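Local coordinates for protein ribonucleoside triphosphate reductase (Lactobacillus leichmannii, PDB 1L1L) that reduces ribonucleoside triphosphates to their 2'-deoxy forms in a reaction dependent on coenzyme B12, working as an allosterically regulated monomer of the class II ribonucleotide reductases, at residues F150-K159 with R224-I235; S627-A636 with E657-Y668. One frame throughout, in Å; residues are numbered along the deposited sequence.

How the contacts relate
Contact 1 and contact 2 lie on opposite sides of the chain's centre, with their own centres 40 Å apart and their nearest atoms about 23 Å apart. They come in series: 150-159 and 224-235 have met before 627-636 and 657-668 begin. Each contact includes one helix that connects neighbouring parallel strands of the same seven-stranded mixed sheet. Helix 148-158 falls between strands 119-123 and 162-166 at one end of that sheet, and helix 661-667 between strands 650-653 and 674-679 at the other. Contact 1 brings in helix 224-236, which falls in the insertion domain of B12-dependent ribonucleotide reductases; in contact 2, helix 628-641 packs against helix 661-667 and strand 650-653.

Contact 1. Residues F150-K159 with R224-I235; sequences FSFLFDELMK and REGWVLANALLI. Unlike the reference sequence in segment 150-159: Phe152 (reference Cys).
Val228 of helix 224-236 packs as a knob into the hole formed by Ser151, Phe154, Asp155 and Met158, in an antiparallel helix pair in which 148-158 is the crossover helix between parallel strands 119-123 and 162-166. The axes of 150-158 and 224-235 pass at 9.5 Å, their directions 157° apart. With Val228 CG1 anti to the backbone N and lying on Ser151, Val228 CG2 turns to Met158 CE, a tight 3.3 Å away; the Met158 sulfur lies obliquely beside the Trp227 ring.

Beside the knob, a water bridges the two helices. It accepts from Asn231 ND2 at 2.9 Å and donates to Val228 O at 2.8 Å, a carbonyl that also takes the helical N-H of Ala232. Its third partner is Ser151 OG, which also bonds Tyr129 OH and Ser147 O.

Toward Lys159 and Arg224 runs a salt-bridge network that includes Glu156. Asp155 OD1 accepts Arg224 NH1 through its syn lone pair at 2.7 Å, a bent salt bridge (131° at the hydrogen). Asp155 OD2 takes Lys159 NZ at 2.8 Å and Trp457 NE1. Asp456 and Asp114 also pair with the Lys159 ammonium, and these carboxylates probably offset its closeness to the Arg224 guanidinium. That group is sandwiched between Lys159 CE and Glu225 CD, while Arg224 NH1 salt-bridges Glu225 OE2 at 2.6 Å.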
loop_
_atom_site.group_PDB
_atom_site.type_symbol
_atom_site.label_atom_id
_atom_site.label_comp_id
_atom_site.label_asym_id
_atom_site.label_seq_id
_atom_site.Cartn_x
_atom_site.Cartn_y
_atom_site.Cartn_z
ATOM N N PHE A 150 10.772 15.728 -1.446
ATOM C CA PHE A 150 9.821 15.679 -2.547
ATOM C C PHE A 150 10.339 14.746 -3.630
ATOM O O PHE A 150 9.556 14.082 -4.320
ATOM C CB PHE A 150 9.611 17.074 -3.142
ATOM C CG PHE A 150 9.072 18.074 -2.163
ATOM C CD1 PHE A 150 7.718 18.084 -1.836
ATOM C CD2 PHE A 150 9.921 18.984 -1.550
ATOM C CE1 PHE A 150 7.211 18.991 -0.906
ATOM C CE2 PHE A 150 9.425 19.899 -0.611
ATOM C CZ PHE A 150 8.069 19.901 -0.288
ATOM N N SER A 151 11.661 14.723 -3.787
ATOM C CA SER A 151 12.282 13.858 -4.786
ATOM C C SER A 151 12.103 12.404 -4.366
ATOM O O SER A 151 11.864 11.531 -5.212
ATOM C CB SER A 151 13.773 14.173 -4.921
ATOM O OG SER A 151 13.962 15.451 -5.503
ATOM N N PHE A 152 12.241 12.160 -3.064
ATOM C CA PHE A 152 12.094 10.817 -2.506
ATOM C C PHE A 152 10.672 10.341 -2.771
ATOM O O PHE A 152 10.449 9.250 -3.308
ATOM C CB PHE A 152 12.349 10.827 -0.998
ATOM C CG PHE A 152 12.214 9.475 -0.361
ATOM C CD1 PHE A 152 13.281 8.571 -0.382
ATOM C CD2 PHE A 152 10.997 9.061 0.172
ATOM C CE1 PHE A 152 13.133 7.277 0.115
ATOM C CE2 PHE A 152 10.840 7.766 0.667
ATOM C CZ PHE A 152 11.906 6.875 0.638
ATOM N N LEU A 153 9.700 11.166 -2.383
ATOM C CA LEU A 153 8.303 10.817 -2.597
ATOM C C LEU A 153 7.991 10.591 -4.082
ATOM O O LEU A 153 7.347 9.597 -4.443
ATOM C CB LEU A 153 7.398 11.914 -2.029
ATOM C CG LEU A 153 5.896 11.772 -2.270
ATOM C CD1 LEU A 153 5.153 12.010 -0.985
ATOM C CD2 LEU A 153 5.467 12.757 -3.329
ATOM N N PHE A 154 8.446 11.512 -4.932
ATOM C CA PHE A 154 8.232 11.457 -6.380
ATOM C C PHE A 154 8.788 10.134 -6.944
ATOM O O PHE A 154 8.134 9.433 -7.718
ATOM C CB PHE A 154 8.959 12.648 -7.029
ATOM C CG PHE A 154 8.529 12.968 -8.450
ATOM C CD1 PHE A 154 7.488 12.291 -9.074
ATOM C CD2 PHE A 154 9.173 13.990 -9.151
ATOM C CE1 PHE A 154 7.091 12.617 -10.368
ATOM C CE2 PHE A 154 8.787 14.327 -10.445
ATOM C CZ PHE A 154 7.741 13.639 -11.060
ATOM N N ASP A 155 9.994 9.798 -6.523
ATOM C CA ASP A 155 10.655 8.580 -7.009
ATOM C C ASP A 155 9.899 7.300 -6.622
ATOM O O ASP A 155 9.526 6.504 -7.487
ATOM C CB ASP A 155 12.101 8.552 -6.493
ATOM C CG ASP A 155 12.916 7.407 -7.085
ATOM O OD1 ASP A 155 12.786 7.167 -8.297
ATOM O OD2 ASP A 155 13.683 6.770 -6.334
ATOM N N GLU A 156 9.639 7.118 -5.334
ATOM C CA GLU A 156 8.933 5.927 -4.872
ATOM C C GLU A 156 7.536 5.852 -5.480
ATOM O O GLU A 156 7.036 4.762 -5.786
ATOM C CB GLU A 156 8.864 5.911 -3.348
ATOM C CG GLU A 156 10.221 5.854 -2.665
ATOM C CD GLU A 156 11.136 4.756 -3.223
ATOM O OE1 GLU A 156 10.620 3.688 -3.627
ATOM O OE2 GLU A 156 12.370 4.969 -3.238
ATOM N N LEU A 157 6.890 7.006 -5.660
ATOM C CA LEU A 157 5.572 7.008 -6.280
ATOM C C LEU A 157 5.668 6.536 -7.742
ATOM O O LEU A 157 4.819 5.785 -8.210
ATOM C CB LEU A 157 4.937 8.417 -6.246
ATOM C CG LEU A 157 4.306 8.923 -4.935
ATOM C CD1 LEU A 157 3.939 10.440 -5.069
ATOM C CD2 LEU A 157 3.079 8.097 -4.611
ATOM N N MET A 158 6.681 6.984 -8.475
ATOM C CA MET A 158 6.782 6.566 -9.866
ATOM C C MET A 158 7.147 5.082 -9.965
ATOM O O MET A 158 6.890 4.459 -10.983
ATOM C CB MET A 158 7.798 7.412 -10.628
ATOM C CG MET A 158 7.214 8.737 -11.099
ATOM S SD MET A 158 8.322 9.525 -12.227
ATOM C CE MET A 158 9.658 9.935 -11.117
ATOM N N LYS A 159 7.739 4.543 -8.903
ATOM C CA LYS A 159 8.110 3.127 -8.854
ATOM C C LYS A 159 6.896 2.296 -8.415
ATOM O O LYS A 159 7.021 1.114 -8.080
ATOM C CB LYS A 159 9.278 2.906 -7.887
ATOM C CG LYS A 159 10.623 3.468 -8.376
ATOM C CD LYS A 159 11.663 3.441 -7.267
ATOM C CE LYS A 159 13.010 3.930 -7.752
ATOM N NZ LYS A 159 14.017 4.004 -6.649
ATOM N N ARG A 224 12.735 8.070 -15.485
ATOM C CA ARG A 224 12.093 8.433 -14.226
ATOM C C ARG A 224 12.956 9.452 -13.497
ATOM O O ARG A 224 12.446 10.434 -12.961
ATOM C CB ARG A 224 11.890 7.193 -13.341
ATOM C CG ARG A 224 11.809 7.477 -11.829
ATOM C CD ARG A 224 11.401 6.225 -11.037
ATOM N NE ARG A 224 12.254 5.072 -11.350
ATOM C CZ ARG A 224 13.512 4.927 -10.947
ATOM N NH1 ARG A 224 14.095 5.855 -10.197
ATOM N NH2 ARG A 224 14.203 3.855 -11.318
ATOM N N GLU A 225 14.265 9.216 -13.478
ATOM C CA GLU A 225 15.182 10.130 -12.810
ATOM C C GLU A 225 15.119 11.513 -13.451
ATOM O O GLU A 225 15.243 12.536 -12.768
ATOM C CB GLU A 225 16.613 9.588 -12.871
ATOM C CG GLU A 225 16.759 8.183 -12.305
ATOM C CD GLU A 225 15.983 7.154 -13.115
ATOM O OE1 GLU A 225 16.201 7.076 -14.340
ATOM O OE2 GLU A 225 15.150 6.427 -12.531
ATOM N N GLY A 226 14.931 11.548 -14.766
ATOM C CA GLY A 226 14.853 12.822 -15.458
ATOM C C GLY A 226 13.718 13.659 -14.891
ATOM O O GLY A 226 13.866 14.863 -14.692
ATOM N N TRP A 227 12.590 13.001 -14.630
ATOM C CA TRP A 227 11.393 13.639 -14.079
ATOM C C TRP A 227 11.646 14.176 -12.679
ATOM O O TRP A 227 11.269 15.313 -12.364
ATOM C CB TRP A 227 10.232 12.633 -14.026
ATOM C CG TRP A 227 9.539 12.392 -15.340
ATOM C CD1 TRP A 227 10.122 12.241 -16.563
ATOM C CD2 TRP A 227 8.128 12.245 -15.549
ATOM N NE1 TRP A 227 9.170 12.013 -17.520
ATOM C CE2 TRP A 227 7.935 12.006 -16.925
ATOM C CE3 TRP A 227 7.008 12.291 -14.703
ATOM C CZ2 TRP A 227 6.666 11.811 -17.479
ATOM C CZ3 TRP A 227 5.746 12.100 -15.251
ATOM C CH2 TRP A 227 5.585 11.861 -16.628
ATOM N N VAL A 228 12.274 13.354 -11.843
ATOM C CA VAL A 228 12.593 13.727 -10.470
ATOM C C VAL A 228 13.561 14.917 -10.414
ATOM O O VAL A 228 13.296 15.904 -9.725
ATOM C CB VAL A 228 13.218 12.539 -9.688
ATOM C CG1 VAL A 228 13.650 12.999 -8.291
ATOM C CG2 VAL A 228 12.197 11.394 -9.572
ATOM N N LEU A 229 14.674 14.815 -11.139
ATOM C CA LEU A 229 15.676 15.881 -11.170
ATOM C C LEU A 229 15.109 17.217 -11.668
ATOM O O LEU A 229 15.525 18.283 -11.201
ATOM C CB LEU A 229 16.870 15.455 -12.043
ATOM C CG LEU A 229 17.667 14.249 -11.529
ATOM C CD1 LEU A 229 18.780 13.899 -12.500
ATOM C CD2 LEU A 229 18.229 14.552 -10.155
ATOM N N ALA A 230 14.158 17.157 -12.599
ATOM C CA ALA A 230 13.545 18.366 -13.154
ATOM C C ALA A 230 12.658 19.080 -12.128
ATOM O O ALA A 230 12.552 20.317 -12.120
ATOM C CB ALA A 230 12.738 18.016 -14.371
ATOM N N ASN A 231 12.004 18.306 -11.274
ATOM C CA ASN A 231 11.157 18.894 -10.246
ATOM C C ASN A 231 12.081 19.375 -9.132
ATOM O O ASN A 231 11.818 20.396 -8.491
ATOM C CB ASN A 231 10.162 17.857 -9.709
ATOM C CG ASN A 231 9.282 18.409 -8.601
ATOM O OD1 ASN A 231 8.519 19.354 -8.808
ATOM N ND2 ASN A 231 9.385 17.818 -7.416
ATOM N N ALA A 232 13.175 18.642 -8.921
ATOM C CA ALA A 232 14.153 18.990 -7.890
ATOM C C ALA A 232 14.829 20.323 -8.216
ATOM O O ALA A 232 15.066 21.152 -7.324
ATOM C CB ALA A 232 15.207 17.888 -7.761
ATOM N N LEU A 233 15.134 20.514 -9.497
ATOM C CA LEU A 233 15.764 21.742 -9.977
ATOM C C LEU A 233 14.799 22.912 -9.779
ATOM O O LEU A 233 15.159 23.932 -9.189
ATOM C CB LEU A 233 16.119 21.601 -11.465
ATOM C CG LEU A 233 16.654 22.846 -12.184
ATOM C CD1 LEU A 233 17.903 23.346 -11.476
ATOM C CD2 LEU A 233 16.943 22.513 -13.654
ATOM N N LEU A 234 13.574 22.749 -10.274
ATOM C CA LEU A 234 12.538 23.771 -10.149
ATOM C C LEU A 234 12.344 24.234 -8.702
ATOM O O LEU A 234 12.232 25.434 -8.433
ATOM C CB LEU A 234 11.204 23.245 -10.678
ATOM C CG LEU A 234 10.019 24.181 -10.429
ATOM C CD1 LEU A 234 10.268 25.522 -11.126
ATOM C CD2 LEU A 234 8.741 23.543 -10.934
ATOM N N ILE A 235 12.288 23.279 -7.777
ATOM C CA ILE A 235 12.108 23.595 -6.371
ATOM C C ILE A 235 13.324 24.302 -5.766
ATOM O O ILE A 235 13.198 25.380 -5.176
ATOM C CB ILE A 235 11.817 22.315 -5.546
ATOM C CG1 ILE A 235 10.443 21.751 -5.917
ATOM C CG2 ILE A 235 11.876 22.631 -4.066
ATOM C CD1 ILE A 235 10.158 20.370 -5.320
HETATM O O HOH W 1 11.685 16.051 -7.387
#

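Contact 2. Residues S627-A636 with E657-Y668; sequences SIAEQFATQA and EGDQVESLLRQY
Phe632 and Leu664 form the middle of a packing between nearly parallel helices, 628-641 and 661-667. Leu664 CB sits over one face of the Phe632 ring, 3.7 Å from its centroid, as a CH-pi contact, and Leu665 CD2 meets the ring at its edge by CZ. The Phe632 chi1 of -95° is well off a staggered value, a twist that accompanies this seat against Leu664. The Tyr668 ring is tilted 22° to that of Phe632 but slid aside, so the two barely overlap; Tyr668 CE1 rests on Phe632 CB at 3.6 Å and Tyr668 CE2 on Ala636 CB at 3.5 Å.

Ile628, with CG1 anti to the backbone N and the chain extended through CD1, reaches Val661 CG2 with CD1 at 4.0 Å, while its CG2 branch meets Leu664 CD1 at 3.6 Å. The extended Glu657 chain brings OE2 to Ile628 N at 3.0 Å, a fairly straight bond (159°) approaching from above the carboxylate plane; OE1 takes Gln654 N. Ser627, the N-cap of helix 628-641, accepts Glu630 N with OG.

Helix 661-667 is the crossover between parallel strands 650-653 and 674-679; Ile651 of the former backs Ile628 and Phe632, Pro508 of strand 504-510 touches Ala633 and Tyr668, and Leu665 meets Tyr363 of helix 363-373.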
loop_
_atom_site.group_PDB
_atom_site.type_symbol
_atom_site.label_atom_id
_atom_site.label_comp_id
_atom_site.label_asym_id
_atom_site.label_seq_id
_atom_site.Cartn_x
_atom_site.Cartn_y
_atom_site.Cartn_z
ATOM N N SER A 627 -21.373 -3.069 15.702
ATOM C CA SER A 627 -21.340 -1.772 16.364
ATOM C C SER A 627 -19.967 -1.114 16.300
ATOM O O SER A 627 -18.939 -1.784 16.238
ATOM C CB SER A 627 -21.762 -1.911 17.825
ATOM O OG SER A 627 -20.707 -2.462 18.591
ATOM N N ILE A 628 -19.951 0.214 16.329
ATOM C CA ILE A 628 -18.686 0.931 16.285
ATOM C C ILE A 628 -17.860 0.548 17.520
ATOM O O ILE A 628 -16.652 0.359 17.436
ATOM C CB ILE A 628 -18.920 2.465 16.225
ATOM C CG1 ILE A 628 -17.579 3.193 16.100
ATOM C CG2 ILE A 628 -19.710 2.932 17.441
ATOM C CD1 ILE A 628 -17.715 4.706 15.967
ATOM N N ALA A 629 -18.523 0.397 18.663
ATOM C CA ALA A 629 -17.820 0.028 19.889
ATOM C C ALA A 629 -17.088 -1.302 19.736
ATOM O O ALA A 629 -15.951 -1.457 20.195
ATOM C CB ALA A 629 -18.800 -0.054 21.058
ATOM N N GLU A 630 -17.734 -2.267 19.092
ATOM C CA GLU A 630 -17.101 -3.571 18.907
ATOM C C GLU A 630 -15.934 -3.532 17.928
ATOM O O GLU A 630 -14.971 -4.276 18.078
ATOM C CB GLU A 630 -18.117 -4.616 18.436
ATOM C CG GLU A 630 -17.535 -6.018 18.490
ATOM C CD GLU A 630 -18.496 -7.081 18.009
ATOM O OE1 GLU A 630 -19.725 -6.863 18.116
ATOM O OE2 GLU A 630 -18.016 -8.137 17.541
ATOM N N GLN A 631 -16.020 -2.684 16.908
ATOM C CA GLN A 631 -14.933 -2.583 15.946
ATOM C C GLN A 631 -13.685 -2.024 16.633
ATOM O O GLN A 631 -12.581 -2.502 16.400
ATOM C CB GLN A 631 -15.350 -1.699 14.761
ATOM C CG GLN A 631 -16.430 -2.333 13.901
ATOM C CD GLN A 631 -16.806 -1.501 12.687
ATOM O OE1 GLN A 631 -15.979 -1.246 11.809
ATOM N NE2 GLN A 631 -18.061 -1.085 12.626
ATOM N N PHE A 632 -13.858 -1.003 17.473
ATOM C CA PHE A 632 -12.727 -0.435 18.211
ATOM C C PHE A 632 -12.086 -1.527 19.077
ATOM O O PHE A 632 -10.862 -1.721 19.054
ATOM C CB PHE A 632 -13.202 0.713 19.110
ATOM C CG PHE A 632 -13.056 2.071 18.492
ATOM C CD1 PHE A 632 -11.879 2.800 18.654
ATOM C CD2 PHE A 632 -14.101 2.636 17.771
ATOM C CE1 PHE A 632 -11.750 4.086 18.108
ATOM C CE2 PHE A 632 -13.980 3.917 17.226
ATOM C CZ PHE A 632 -12.806 4.642 17.396
ATOM N N ALA A 633 -12.918 -2.246 19.837
ATOM C CA ALA A 633 -12.421 -3.315 20.706
ATOM C C ALA A 633 -11.663 -4.378 19.926
ATOM O O ALA A 633 -10.640 -4.883 20.389
ATOM C CB ALA A 633 -13.576 -3.968 21.468
ATOM N N THR A 634 -12.154 -4.713 18.736
ATOM C CA THR A 634 -11.491 -5.729 17.926
ATOM C C THR A 634 -10.112 -5.257 17.468
ATOM O O THR A 634 -9.141 -6.011 17.535
ATOM C CB THR A 634 -12.353 -6.099 16.707
ATOM O OG1 THR A 634 -13.636 -6.547 17.158
ATOM C CG2 THR A 634 -11.694 -7.186 15.898
ATOM N N GLN A 635 -10.019 -4.010 17.000
ATOM C CA GLN A 635 -8.733 -3.478 16.579
ATOM C C GLN A 635 -7.793 -3.442 17.785
ATOM O O GLN A 635 -6.620 -3.782 17.676
ATOM C CB GLN A 635 -8.894 -2.061 16.000
ATOM C CG GLN A 635 -7.581 -1.283 15.866
ATOM C CD GLN A 635 -7.784 0.142 15.336
ATOM O OE1 GLN A 635 -8.703 0.844 15.753
ATOM N NE2 GLN A 635 -6.914 0.573 14.432
ATOM N N ALA A 636 -8.321 -3.031 18.933
ATOM C CA ALA A 636 -7.528 -2.938 20.162
ATOM C C ALA A 636 -6.980 -4.297 20.585
ATOM O O ALA A 636 -5.852 -4.399 21.077
ATOM C CB ALA A 636 -8.370 -2.346 21.287
ATOM N N GLU A 657 -24.603 6.400 15.078
ATOM C CA GLU A 657 -23.492 6.058 15.964
ATOM C C GLU A 657 -22.471 7.188 16.033
ATOM O O GLU A 657 -21.543 7.150 16.844
ATOM C CB GLU A 657 -22.786 4.786 15.481
ATOM C CG GLU A 657 -23.610 3.522 15.597
ATOM C CD GLU A 657 -22.862 2.297 15.100
ATOM O OE1 GLU A 657 -22.482 2.287 13.912
ATOM O OE2 GLU A 657 -22.659 1.351 15.898
ATOM N N GLY A 658 -22.644 8.188 15.175
ATOM C CA GLY A 658 -21.717 9.308 15.144
ATOM C C GLY A 658 -21.499 9.959 16.498
ATOM O O GLY A 658 -20.460 10.573 16.747
ATOM N N ASP A 659 -22.489 9.820 17.371
ATOM C CA ASP A 659 -22.436 10.390 18.711
ATOM C C ASP A 659 -21.435 9.655 19.576
ATOM O O ASP A 659 -21.146 10.082 20.691
ATOM C CB ASP A 659 -23.813 10.302 19.369
ATOM C CG ASP A 659 -24.874 11.034 18.585
ATOM O OD1 ASP A 659 -24.867 12.287 18.601
ATOM O OD2 ASP A 659 -25.707 10.357 17.939
ATOM N N GLN A 660 -20.901 8.551 19.059
ATOM C CA GLN A 660 -19.951 7.750 19.812
ATOM C C GLN A 660 -18.503 7.881 19.366
ATOM O O GLN A 660 -17.606 7.431 20.065
ATOM C CB GLN A 660 -20.343 6.277 19.744
ATOM C CG GLN A 660 -21.679 5.938 20.360
ATOM C CD GLN A 660 -22.016 4.475 20.166
ATOM O OE1 GLN A 660 -21.238 3.598 20.529
ATOM N NE2 GLN A 660 -23.178 4.205 19.586
ATOM N N VAL A 661 -18.276 8.492 18.209
ATOM C CA VAL A 661 -16.924 8.647 17.676
ATOM C C VAL A 661 -15.930 9.333 18.615
ATOM O O VAL A 661 -14.842 8.804 18.861
ATOM C CB VAL A 661 -16.945 9.413 16.321
ATOM C CG1 VAL A 661 -15.524 9.595 15.793
ATOM C CG2 VAL A 661 -17.797 8.649 15.311
ATOM N N GLU A 662 -16.289 10.502 19.139
ATOM C CA GLU A 662 -15.384 11.221 20.030
ATOM C C GLU A 662 -15.120 10.411 21.293
ATOM O O GLU A 662 -13.991 10.347 21.768
ATOM C CB GLU A 662 -15.965 12.588 20.428
ATOM C CG GLU A 662 -14.889 13.560 20.928
ATOM C CD GLU A 662 -15.379 14.515 21.996
ATOM O OE1 GLU A 662 -16.383 15.226 21.761
ATOM O OE2 GLU A 662 -14.746 14.561 23.075
ATOM N N SER A 663 -16.173 9.788 21.814
ATOM C CA SER A 663 -16.102 8.979 23.033
ATOM C C SER A 663 -15.152 7.791 22.904
ATOM O O SER A 663 -14.336 7.529 23.790
ATOM C CB SER A 663 -17.492 8.436 23.394
ATOM O OG SER A 663 -18.477 9.451 23.370
ATOM N N LEU A 664 -15.275 7.063 21.800
ATOM C CA LEU A 664 -14.427 5.903 21.586
ATOM C C LEU A 664 -12.984 6.295 21.311
ATOM O O LEU A 664 -12.063 5.609 21.748
ATOM C CB LEU A 664 -14.997 5.035 20.457
ATOM C CG LEU A 664 -16.265 4.302 20.920
ATOM C CD1 LEU A 664 -17.090 3.834 19.723
ATOM C CD2 LEU A 664 -15.865 3.133 21.816
ATOM N N LEU A 665 -12.769 7.388 20.585
ATOM C CA LEU A 665 -11.405 7.827 20.326
ATOM C C LEU A 665 -10.732 8.131 21.671
ATOM O O LEU A 665 -9.567 7.781 21.901
ATOM C CB LEU A 665 -11.395 9.079 19.434
ATOM C CG LEU A 665 -11.743 8.819 17.961
ATOM C CD1 LEU A 665 -12.043 10.129 17.228
ATOM C CD2 LEU A 665 -10.579 8.062 17.309
ATOM N N ARG A 666 -11.471 8.776 22.569
ATOM C CA ARG A 666 -10.908 9.090 23.877
ATOM C C ARG A 666 -10.676 7.805 24.661
ATOM O O ARG A 666 -9.616 7.608 25.261
ATOM C CB ARG A 666 -11.844 10.017 24.664
ATOM C CG ARG A 666 -12.038 11.396 24.039
ATOM C CD ARG A 666 -12.481 12.419 25.084
ATOM N NE ARG A 666 -13.587 11.931 25.906
ATOM C CZ ARG A 666 -14.842 11.806 25.480
ATOM N NH1 ARG A 666 -15.160 12.137 24.236
ATOM N NH2 ARG A 666 -15.778 11.341 26.297
ATOM N N GLN A 667 -11.659 6.917 24.642
ATOM C CA GLN A 667 -11.534 5.671 25.388
ATOM C C GLN A 667 -10.278 4.877 25.065
ATOM O O GLN A 667 -9.635 4.343 25.964
ATOM C CB GLN A 667 -12.757 4.776 25.165
ATOM C CG GLN A 667 -12.815 3.628 26.164
ATOM C CD GLN A 667 -13.981 2.692 25.939
ATOM O OE1 GLN A 667 -15.061 3.110 25.508
ATOM N NE2 GLN A 667 -13.777 1.413 26.257
ATOM N N TYR A 668 -9.920 4.795 23.789
ATOM C CA TYR A 668 -8.748 4.024 23.401
ATOM C C TYR A 668 -7.458 4.817 23.189
ATOM O O TYR A 668 -6.530 4.333 22.536
ATOM C CB TYR A 668 -9.068 3.198 22.150
ATOM C CG TYR A 668 -10.076 2.095 22.408
ATOM C CD1 TYR A 668 -11.446 2.327 22.307
ATOM C CD2 TYR A 668 -9.652 0.822 22.783
ATOM C CE1 TYR A 668 -12.378 1.310 22.578
ATOM C CE2 TYR A 668 -10.565 -0.193 23.054
ATOM C CZ TYR A 668 -11.919 0.054 22.951
ATOM O OH TYR A 668 -12.802 -0.963 23.221
HETATM O O HOH W 2 -21.408 0.914 19.877
#